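Local coordinates for protein HpcE (Thermus thermophilus, PDB 1WZO) that probably isomerises 2-hydroxyhepta-2,4-diene-1,7-dioate in aromatic catabolism and belongs to the fumarylacetoacetate hydrolase family, at residues H95-L100 / V130-V135; A173-E178 / P224-R229. All coordinates share one frame; numbering follows the deposited sequence.

Interaction 1. Residues H95-L100 / V130-V135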
ATOM      1  N   HIS B  95      23.932   3.261 -21.934  1.00 19.91           N
ATOM      2  CA  HIS B  95      23.962   1.839 -22.271  1.00 20.43           C
ATOM      3  C   HIS B  95      22.825   1.031 -21.662  1.00 21.36           C
ATOM      4  O   HIS B  95      22.365   1.319 -20.550  1.00 18.22           O
ATOM      5  CB  HIS B  95      25.273   1.222 -21.780  1.00 20.90           C
ATOM      6  CG  HIS B  95      26.495   1.777 -22.441  1.00 22.55           C
ATOM      7  ND1 HIS B  95      27.202   1.083 -23.400  1.00 23.27           N
ATOM      8  CD2 HIS B  95      27.138   2.957 -22.280  1.00 22.98           C
ATOM      9  CE1 HIS B  95      28.226   1.813 -23.802  1.00 25.32           C
ATOM     10  NE2 HIS B  95      28.210   2.956 -23.138  1.00 24.41           N
ATOM     11  N   TYR B  96      22.375   0.012 -22.392  1.00 20.61           N
ATOM     12  CA  TYR B  96      21.341  -0.875 -21.877  1.00 20.39           C
ATOM     13  C   TYR B  96      22.140  -1.954 -21.154  1.00 19.93           C
ATOM     14  O   TYR B  96      23.354  -2.061 -21.344  1.00 20.54           O
ATOM     15  CB  TYR B  96      20.522  -1.507 -23.021  1.00 22.48           C
ATOM     16  CG  TYR B  96      21.288  -2.533 -23.849  1.00 24.68           C
ATOM     17  CD1 TYR B  96      21.659  -3.767 -23.305  1.00 26.13           C
ATOM     18  CD2 TYR B  96      21.709  -2.237 -25.150  1.00 26.58           C
ATOM     19  CE1 TYR B  96      22.439  -4.676 -24.026  1.00 26.91           C
ATOM     20  CE2 TYR B  96      22.491  -3.142 -25.881  1.00 26.48           C
ATOM     21  CZ  TYR B  96      22.854  -4.353 -25.310  1.00 27.79           C
ATOM     22  OH  TYR B  96      23.660  -5.232 -26.002  1.00 27.34           O
ATOM     23  N   GLU B  97      21.476  -2.737 -20.316  1.00 19.98           N
ATOM     24  CA  GLU B  97      22.129  -3.837 -19.612  1.00 20.64           C
ATOM     25  C   GLU B  97      21.095  -4.944 -19.444  1.00 19.61           C
ATOM     26  O   GLU B  97      20.174  -4.820 -18.638  1.00 17.30           O
ATOM     27  CB  GLU B  97      22.668  -3.395 -18.236  1.00 19.97           C
ATOM     28  CG  GLU B  97      23.916  -2.512 -18.319  1.00 21.57           C
ATOM     29  CD  GLU B  97      24.642  -2.343 -16.987  1.00 22.90           C
ATOM     30  OE1 GLU B  97      25.696  -1.669 -16.966  1.00 23.59           O
ATOM     31  OE2 GLU B  97      24.171  -2.876 -15.963  1.00 21.57           O
ATOM     32  N   VAL B  98      21.229  -6.021 -20.218  1.00 20.08           N
ATOM     33  CA  VAL B  98      20.277  -7.121 -20.113  1.00 18.57           C
ATOM     34  C   VAL B  98      20.625  -7.990 -18.907  1.00 18.76           C
ATOM     35  O   VAL B  98      21.731  -8.521 -18.800  1.00 19.21           O
ATOM     36  CB  VAL B  98      20.233  -7.978 -21.424  1.00 20.72           C
ATOM     37  CG1 VAL B  98      21.611  -8.523 -21.757  1.00 20.59           C
ATOM     38  CG2 VAL B  98      19.218  -9.100 -21.274  1.00 20.15           C
ATOM     39  N   GLU B  99      19.680  -8.119 -17.982  1.00 18.05           N
ATOM     40  CA  GLU B  99      19.935  -8.901 -16.781  1.00 18.59           C
ATOM     41  C   GLU B  99      18.768  -9.757 -16.342  1.00 16.81           C
ATOM     42  O   GLU B  99      17.602  -9.396 -16.526  1.00 16.57           O
ATOM     43  CB  GLU B  99      20.317  -7.971 -15.613  1.00 19.47           C
ATOM     44  CG  GLU B  99      21.256  -6.836 -15.998  1.00 18.51           C
ATOM     45  CD  GLU B  99      21.837  -6.105 -14.793  1.00 19.06           C
ATOM     46  OE1 GLU B  99      21.390  -6.358 -13.655  1.00 20.47           O
ATOM     47  OE2 GLU B  99      22.744  -5.273 -14.987  1.00 19.91           O
ATOM     48  N   LEU B 100      19.092 -10.906 -15.762  1.00 17.02           N
ATOM     49  CA  LEU B 100      18.077 -11.796 -15.230  1.00 17.27           C
ATOM     50  C   LEU B 100      17.651 -11.155 -13.912  1.00 17.14           C
ATOM     51  O   LEU B 100      18.501 -10.826 -13.079  1.00 16.80           O
ATOM     52  CB  LEU B 100      18.665 -13.181 -14.945  1.00 17.82           C
ATOM     53  CG  LEU B 100      17.753 -14.172 -14.212  1.00 19.65           C
ATOM     54  CD1 LEU B 100      16.555 -14.531 -15.088  1.00 18.42           C
ATOM     55  CD2 LEU B 100      18.550 -15.424 -13.848  1.00 19.37           C
ATOM     56  N   VAL B 130      22.211   2.616 -17.816  1.00 17.56           N
ATOM     57  CA  VAL B 130      23.180   3.443 -17.125  1.00 18.55           C
ATOM     58  C   VAL B 130      23.659   4.561 -18.036  1.00 19.55           C
ATOM     59  O   VAL B 130      23.788   4.377 -19.251  1.00 19.38           O
ATOM     60  CB  VAL B 130      24.409   2.614 -16.659  1.00 19.79           C
ATOM     61  CG1 VAL B 130      25.076   1.932 -17.860  1.00 19.24           C
ATOM     62  CG2 VAL B 130      25.418   3.529 -15.965  1.00 19.05           C
ATOM     63  N   ALA B 131      23.881   5.732 -17.450  1.00 20.24           N
ATOM     64  CA  ALA B 131      24.401   6.869 -18.197  1.00 21.15           C
ATOM     65  C   ALA B 131      25.833   6.999 -17.688  1.00 21.31           C
ATOM     66  O   ALA B 131      26.082   7.601 -16.637  1.00 19.97           O
ATOM     67  CB  ALA B 131      23.601   8.122 -17.890  1.00 21.21           C
ATOM     68  N   ARG B 132      26.769   6.404 -18.422  1.00 21.43           N
ATOM     69  CA  ARG B 132      28.169   6.421 -18.021  1.00 23.45           C
ATOM     70  C   ARG B 132      28.764   7.814 -17.854  1.00 23.43           C
ATOM     71  O   ARG B 132      29.774   7.979 -17.158  1.00 23.96           O
ATOM     72  CB  ARG B 132      29.003   5.584 -18.998  1.00 26.46           C
ATOM     73  CG  ARG B 132      28.659   4.100 -18.923  1.00 32.46           C
ATOM     74  CD  ARG B 132      29.671   3.229 -19.649  1.00 39.43           C
ATOM     75  NE  ARG B 132      29.396   1.803 -19.469  1.00 45.47           N
ATOM     76  CZ  ARG B 132      29.388   1.183 -18.290  1.00 48.01           C
ATOM     77  NH1 ARG B 132      29.640   1.857 -17.174  1.00 49.03           N
ATOM     78  NH2 ARG B 132      29.134  -0.118 -18.227  1.00 49.66           N
ATOM     79  N   ASP B 133      28.137   8.811 -18.475  1.00 24.08           N
ATOM     80  CA  ASP B 133      28.598  10.193 -18.364  1.00 24.43           C
ATOM     81  C   ASP B 133      28.654  10.587 -16.895  1.00 26.14           C
ATOM     82  O   ASP B 133      29.517  11.360 -16.477  1.00 25.54           O
ATOM     83  CB  ASP B 133      27.627  11.162 -19.048  1.00 26.28           C
ATOM     84  CG  ASP B 133      27.484  10.912 -20.532  1.00 27.69           C
ATOM     85  OD1 ASP B 133      27.076   9.797 -20.917  1.00 27.23           O
ATOM     86  OD2 ASP B 133      27.770  11.844 -21.312  1.00 29.37           O
ATOM     87  N   TYR B 134      27.726  10.046 -16.113  1.00 24.51           N
ATOM     88  CA  TYR B 134      27.633  10.397 -14.705  1.00 24.45           C
ATOM     89  C   TYR B 134      28.284   9.439 -13.722  1.00 24.84           C
ATOM     90  O   TYR B 134      28.055   9.544 -12.522  1.00 24.11           O
ATOM     91  CB  TYR B 134      26.158  10.599 -14.337  1.00 25.78           C
ATOM     92  CG  TYR B 134      25.386  11.404 -15.368  1.00 27.24           C
ATOM     93  CD1 TYR B 134      25.913  12.582 -15.904  1.00 27.93           C
ATOM     94  CD2 TYR B 134      24.134  10.982 -15.816  1.00 25.14           C
ATOM     95  CE1 TYR B 134      25.208  13.315 -16.867  1.00 28.40           C
ATOM     96  CE2 TYR B 134      23.427  11.704 -16.770  1.00 25.76           C
ATOM     97  CZ  TYR B 134      23.969  12.865 -17.293  1.00 27.81           C
ATOM     98  OH  TYR B 134      23.274  13.563 -18.252  1.00 29.52           O
ATOM     99  N   VAL B 135      29.107   8.522 -14.218  1.00 26.56           N
ATOM    100  CA  VAL B 135      29.777   7.567 -13.346  1.00 29.14           C
ATOM    101  C   VAL B 135      31.168   8.032 -12.899  1.00 33.23           C
ATOM    102  O   VAL B 135      31.924   8.618 -13.679  1.00 31.67           O
ATOM    103  CB  VAL B 135      29.911   6.180 -14.030  1.00 29.30           C
ATOM    104  CG1 VAL B 135      30.711   5.233 -13.144  1.00 29.70           C
ATOM    105  CG2 VAL B 135      28.529   5.596 -14.303  1.00 27.37           C
TER
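His95 and Val130 form an antiparallel hydrogen-bonded pair in which each residue both donates to and accepts from the other. His95 N reaches Val130 O at 2.9 Å, nearly straight at the hydrogen (169°), and Val130 N returns the bond to His95 O at 3.0 Å. Their side chains leave on the same face of the sheet.

Apolar packing on that face is slight: CB of His95 lies 4.0 Å from Val130 CG1, a methyl placed between the backbone N and the carbonyl carbon (chi1 58°). The same methyl meets Glu97 OE1 at 3.8 Å.

Arg132 extends the contact past the paired strands. Its chain, straight from CG to NE, crosses the His95 side chain at about a right angle. CD of Arg132 sits 3.7 Å from CD2 of the imidazole, and NE lies over one ring face toward the rim. With the planes 56° apart, the guanidinium is not stacked flat on the ring. ND1, the ring nitrogen next to CG, is hydrogen-bonded to Ser220 OG, which helps set the rotation of the ring.

Charge enters through Glu97. OE1, at the end of an extended chain, forms a long salt bridge with Arg132 NH2 (4.0 Å), but it lies well out of the guanidinium plane and no N-H points at it, so the attraction is undirected. Glu97 OE2 approaches Glu99 OE2 to 3.0 Å without a hydrogen bond and also lies close to Asp128 OD2; Lys146 gives it a long, weak ion pair. This acidic gathering is consistent with the family's divalent-metal site.

The pairing belongs to the antiparallel strands 94-104 and 120-131. Helix 143-146 lies beside it, with Lys146 touching Val130 and Ala145 hydrogen-bonded to Ala131, backbone to backbone, while Tyr96 packs against strand 170-175.

Interaction 2. Residues A173-E178 / P224-R229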
ATOM      1  N   ALA B 173      20.269  -9.330 -26.502  1.00 24.90           N
ATOM      2  CA  ALA B 173      19.796  -7.958 -26.602  1.00 26.25           C
ATOM      3  C   ALA B 173      19.866  -7.509 -28.051  1.00 26.83           C
ATOM      4  O   ALA B 173      20.871  -7.725 -28.736  1.00 27.12           O
ATOM      5  CB  ALA B 173      20.643  -7.039 -25.732  1.00 25.57           C
ATOM      6  N   TYR B 174      18.787  -6.890 -28.513  1.00 26.42           N
ATOM      7  CA  TYR B 174      18.711  -6.386 -29.872  1.00 28.19           C
ATOM      8  C   TYR B 174      18.434  -4.889 -29.838  1.00 29.04           C
ATOM      9  O   TYR B 174      17.694  -4.407 -28.976  1.00 29.05           O
ATOM     10  CB  TYR B 174      17.569  -7.054 -30.639  1.00 27.56           C
ATOM     11  CG  TYR B 174      17.611  -8.564 -30.700  1.00 31.59           C
ATOM     12  CD1 TYR B 174      17.299  -9.339 -29.584  1.00 31.24           C
ATOM     13  CD2 TYR B 174      17.920  -9.219 -31.894  1.00 33.23           C
ATOM     14  CE1 TYR B 174      17.286 -10.737 -29.657  1.00 33.75           C
ATOM     15  CE2 TYR B 174      17.912 -10.613 -31.978  1.00 33.91           C
ATOM     16  CZ  TYR B 174      17.593 -11.364 -30.858  1.00 34.22           C
ATOM     17  OH  TYR B 174      17.566 -12.738 -30.947  1.00 34.71           O
ATOM     18  N   VAL B 175      19.030  -4.158 -30.773  1.00 28.72           N
ATOM     19  CA  VAL B 175      18.796  -2.726 -30.888  1.00 30.70           C
ATOM     20  C   VAL B 175      18.306  -2.503 -32.316  1.00 32.16           C
ATOM     21  O   VAL B 175      19.033  -2.755 -33.279  1.00 32.21           O
ATOM     22  CB  VAL B 175      20.077  -1.894 -30.647  1.00 30.43           C
ATOM     23  CG1 VAL B 175      19.788  -0.420 -30.887  1.00 30.78           C
ATOM     24  CG2 VAL B 175      20.566  -2.089 -29.221  1.00 31.56           C
ATOM     25  N   ASN B 176      17.060  -2.060 -32.442  1.00 32.52           N
ATOM     26  CA  ASN B 176      16.456  -1.820 -33.748  1.00 33.63           C
ATOM     27  C   ASN B 176      16.417  -3.103 -34.576  1.00 35.48           C
ATOM     28  O   ASN B 176      16.713  -3.093 -35.774  1.00 37.01           O
ATOM     29  CB  ASN B 176      17.228  -0.736 -34.508  1.00 32.82           C
ATOM     30  CG  ASN B 176      17.270   0.580 -33.760  1.00 31.05           C
ATOM     31  OD1 ASN B 176      16.262   1.021 -33.204  1.00 28.86           O
ATOM     32  ND2 ASN B 176      18.432   1.219 -33.749  1.00 29.72           N
ATOM     33  N   GLY B 177      16.060  -4.205 -33.925  1.00 35.14           N
ATOM     34  CA  GLY B 177      15.966  -5.478 -34.612  1.00 36.29           C
ATOM     35  C   GLY B 177      17.277  -6.198 -34.871  1.00 36.36           C
ATOM     36  O   GLY B 177      17.273  -7.344 -35.318  1.00 36.46           O
ATOM     37  N   GLU B 178      18.401  -5.545 -34.599  1.00 36.35           N
ATOM     38  CA  GLU B 178      19.693  -6.176 -34.829  1.00 37.02           C
ATOM     39  C   GLU B 178      20.334  -6.701 -33.549  1.00 36.13           C
ATOM     40  O   GLU B 178      20.454  -5.979 -32.558  1.00 33.93           O
ATOM     41  CB  GLU B 178      20.646  -5.200 -35.523  1.00 40.09           C
ATOM     42  CG  GLU B 178      22.001  -5.811 -35.863  1.00 47.13           C
ATOM     43  CD  GLU B 178      22.782  -4.990 -36.875  1.00 51.59           C
ATOM     44  OE1 GLU B 178      23.955  -5.334 -37.140  1.00 51.97           O
ATOM     45  OE2 GLU B 178      22.224  -4.006 -37.411  1.00 54.86           O
ATOM     46  N   PRO B 224      18.792   8.077 -28.840  1.00 24.67           N
ATOM     47  CA  PRO B 224      17.386   8.437 -29.037  1.00 26.07           C
ATOM     48  C   PRO B 224      16.868   7.827 -30.337  1.00 26.34           C
ATOM     49  O   PRO B 224      17.548   7.877 -31.361  1.00 26.97           O
ATOM     50  CB  PRO B 224      17.426   9.961 -29.093  1.00 25.88           C
ATOM     51  CG  PRO B 224      18.550  10.292 -28.164  1.00 25.41           C
ATOM     52  CD  PRO B 224      19.604   9.275 -28.557  1.00 25.63           C
ATOM     53  N   GLY B 225      15.673   7.248 -30.290  1.00 26.27           N
ATOM     54  CA  GLY B 225      15.106   6.647 -31.482  1.00 26.53           C
ATOM     55  C   GLY B 225      15.284   5.141 -31.554  1.00 25.54           C
ATOM     56  O   GLY B 225      14.525   4.458 -32.242  1.00 27.36           O
ATOM     57  N   ASP B 226      16.281   4.613 -30.852  1.00 26.21           N
ATOM     58  CA  ASP B 226      16.514   3.172 -30.865  1.00 26.56           C
ATOM     59  C   ASP B 226      15.403   2.423 -30.150  1.00 27.52           C
ATOM     60  O   ASP B 226      14.773   2.951 -29.232  1.00 28.01           O
ATOM     61  CB  ASP B 226      17.840   2.817 -30.187  1.00 27.86           C
ATOM     62  CG  ASP B 226      19.046   3.270 -30.978  1.00 29.07           C
ATOM     63  OD1 ASP B 226      18.902   3.499 -32.199  1.00 28.86           O
ATOM     64  OD2 ASP B 226      20.140   3.383 -30.377  1.00 28.60           O
ATOM     65  N   VAL B 227      15.171   1.186 -30.581  1.00 25.97           N
ATOM     66  CA  VAL B 227      14.171   0.322 -29.975  1.00 25.06           C
ATOM     67  C   VAL B 227      14.936  -0.854 -29.386  1.00 25.22           C
ATOM     68  O   VAL B 227      15.530  -1.654 -30.112  1.00 23.75           O
ATOM     69  CB  VAL B 227      13.146  -0.186 -31.016  1.00 25.89           C
ATOM     70  CG1 VAL B 227      12.163  -1.144 -30.358  1.00 25.09           C
ATOM     71  CG2 VAL B 227      12.396   0.995 -31.619  1.00 26.08           C
ATOM     72  N   MET B 228      14.945  -0.945 -28.062  1.00 23.25           N
ATOM     73  CA  MET B 228      15.659  -2.017 -27.389  1.00 23.96           C
ATOM     74  C   MET B 228      14.757  -3.211 -27.129  1.00 24.68           C
ATOM     75  O   MET B 228      13.639  -3.063 -26.625  1.00 26.89           O
ATOM     76  CB  MET B 228      16.233  -1.511 -26.061  1.00 22.38           C
ATOM     77  CG  MET B 228      17.162  -0.317 -26.203  1.00 22.63           C
ATOM     78  SD  MET B 228      17.649   0.372 -24.600  1.00 20.65           S
ATOM     79  CE  MET B 228      16.073   1.000 -24.046  1.00 19.83           C
ATOM     80  N   ARG B 229      15.238  -4.396 -27.494  1.00 25.17           N
ATOM     81  CA  ARG B 229      14.484  -5.618 -27.260  1.00 24.21           C
ATOM     82  C   ARG B 229      15.410  -6.610 -26.577  1.00 24.63           C
ATOM     83  O   ARG B 229      16.351  -7.130 -27.183  1.00 24.33           O
ATOM     84  CB  ARG B 229      13.959  -6.218 -28.567  1.00 26.19           C
ATOM     85  CG  ARG B 229      12.972  -7.356 -28.345  1.00 27.63           C
ATOM     86  CD  ARG B 229      12.535  -7.974 -29.658  1.00 33.09           C
ATOM     87  NE  ARG B 229      13.613  -8.727 -30.290  1.00 35.28           N
ATOM     88  CZ  ARG B 229      13.841  -8.750 -31.599  1.00 38.41           C
ATOM     89  NH1 ARG B 229      13.068  -8.053 -32.421  1.00 38.99           N
ATOM     90  NH2 ARG B 229      14.837  -9.481 -32.089  1.00 39.07           N
TER
HETATM   91  O   HOH W   1      15.156  -4.288 -31.256  1.00 28.88           O
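Tyr174 and Arg229 join strands 173-175 and 227-229 by two backbone hydrogen bonds, Tyr174 N to Arg229 O (2.8 Å) and Arg229 N to Tyr174 O (2.9 Å). A third runs from Asn176 N to Val227 O, almost straight at 177°. Water 1 links Gly177 N to the same carbonyl.

Asn176, in the type I' turn that leads into the next strand, uses both ends of its amide. OD1 takes Val227 N at 2.8 Å from above the carbonyl plane, and ND2 gives a bond in its own amide plane to Asp226 OD1 (2.8 Å). Asp226 OD2 accepts from Arg223 N, so the carboxylate is held at both oxygens.

Across the strands a cation-pi contact forms. A bend at chi3 (70°) carries the Arg229 guanidinium over one face of the Tyr174 ring, tilted 53° to it, with CZ 4.0 Å from the ring centroid and NH2 leading, above its centre. With a leucine in place of Tyr174 the ring face is gone, and the NH2 end would probably be freer to turn, held mainly by the Glu231 bridge at NE.

That salt bridge and the ring together restrain this arginine, while directed polar bonds fix the turn against the neighbouring strand.

Overall arrangement
Both interactions are partly buried antiparallel pairings within the family's C-terminal region, but they hold different elements. In interaction 1, nearer the centre of the chain, the two segments share a single bridge of the longer pairing between strands 94-104 and 120-131, and polar side chains meet through packing of Arg132 on His95 and one long salt bridge. Interaction 2, farther out, joins strands 170-175 and 227-232 of a five-stranded sheet, buries more surface, and relies on directed bonds and a cation-pi contact around an exposed turn. Tyr96 connects the two: its CE1 lies 3.4 Å from Ala173 CB, and its CB packs on Met228 SD. Tyr96, Ala173 and Met228, all buried, thus form an apolar junction between the contacts.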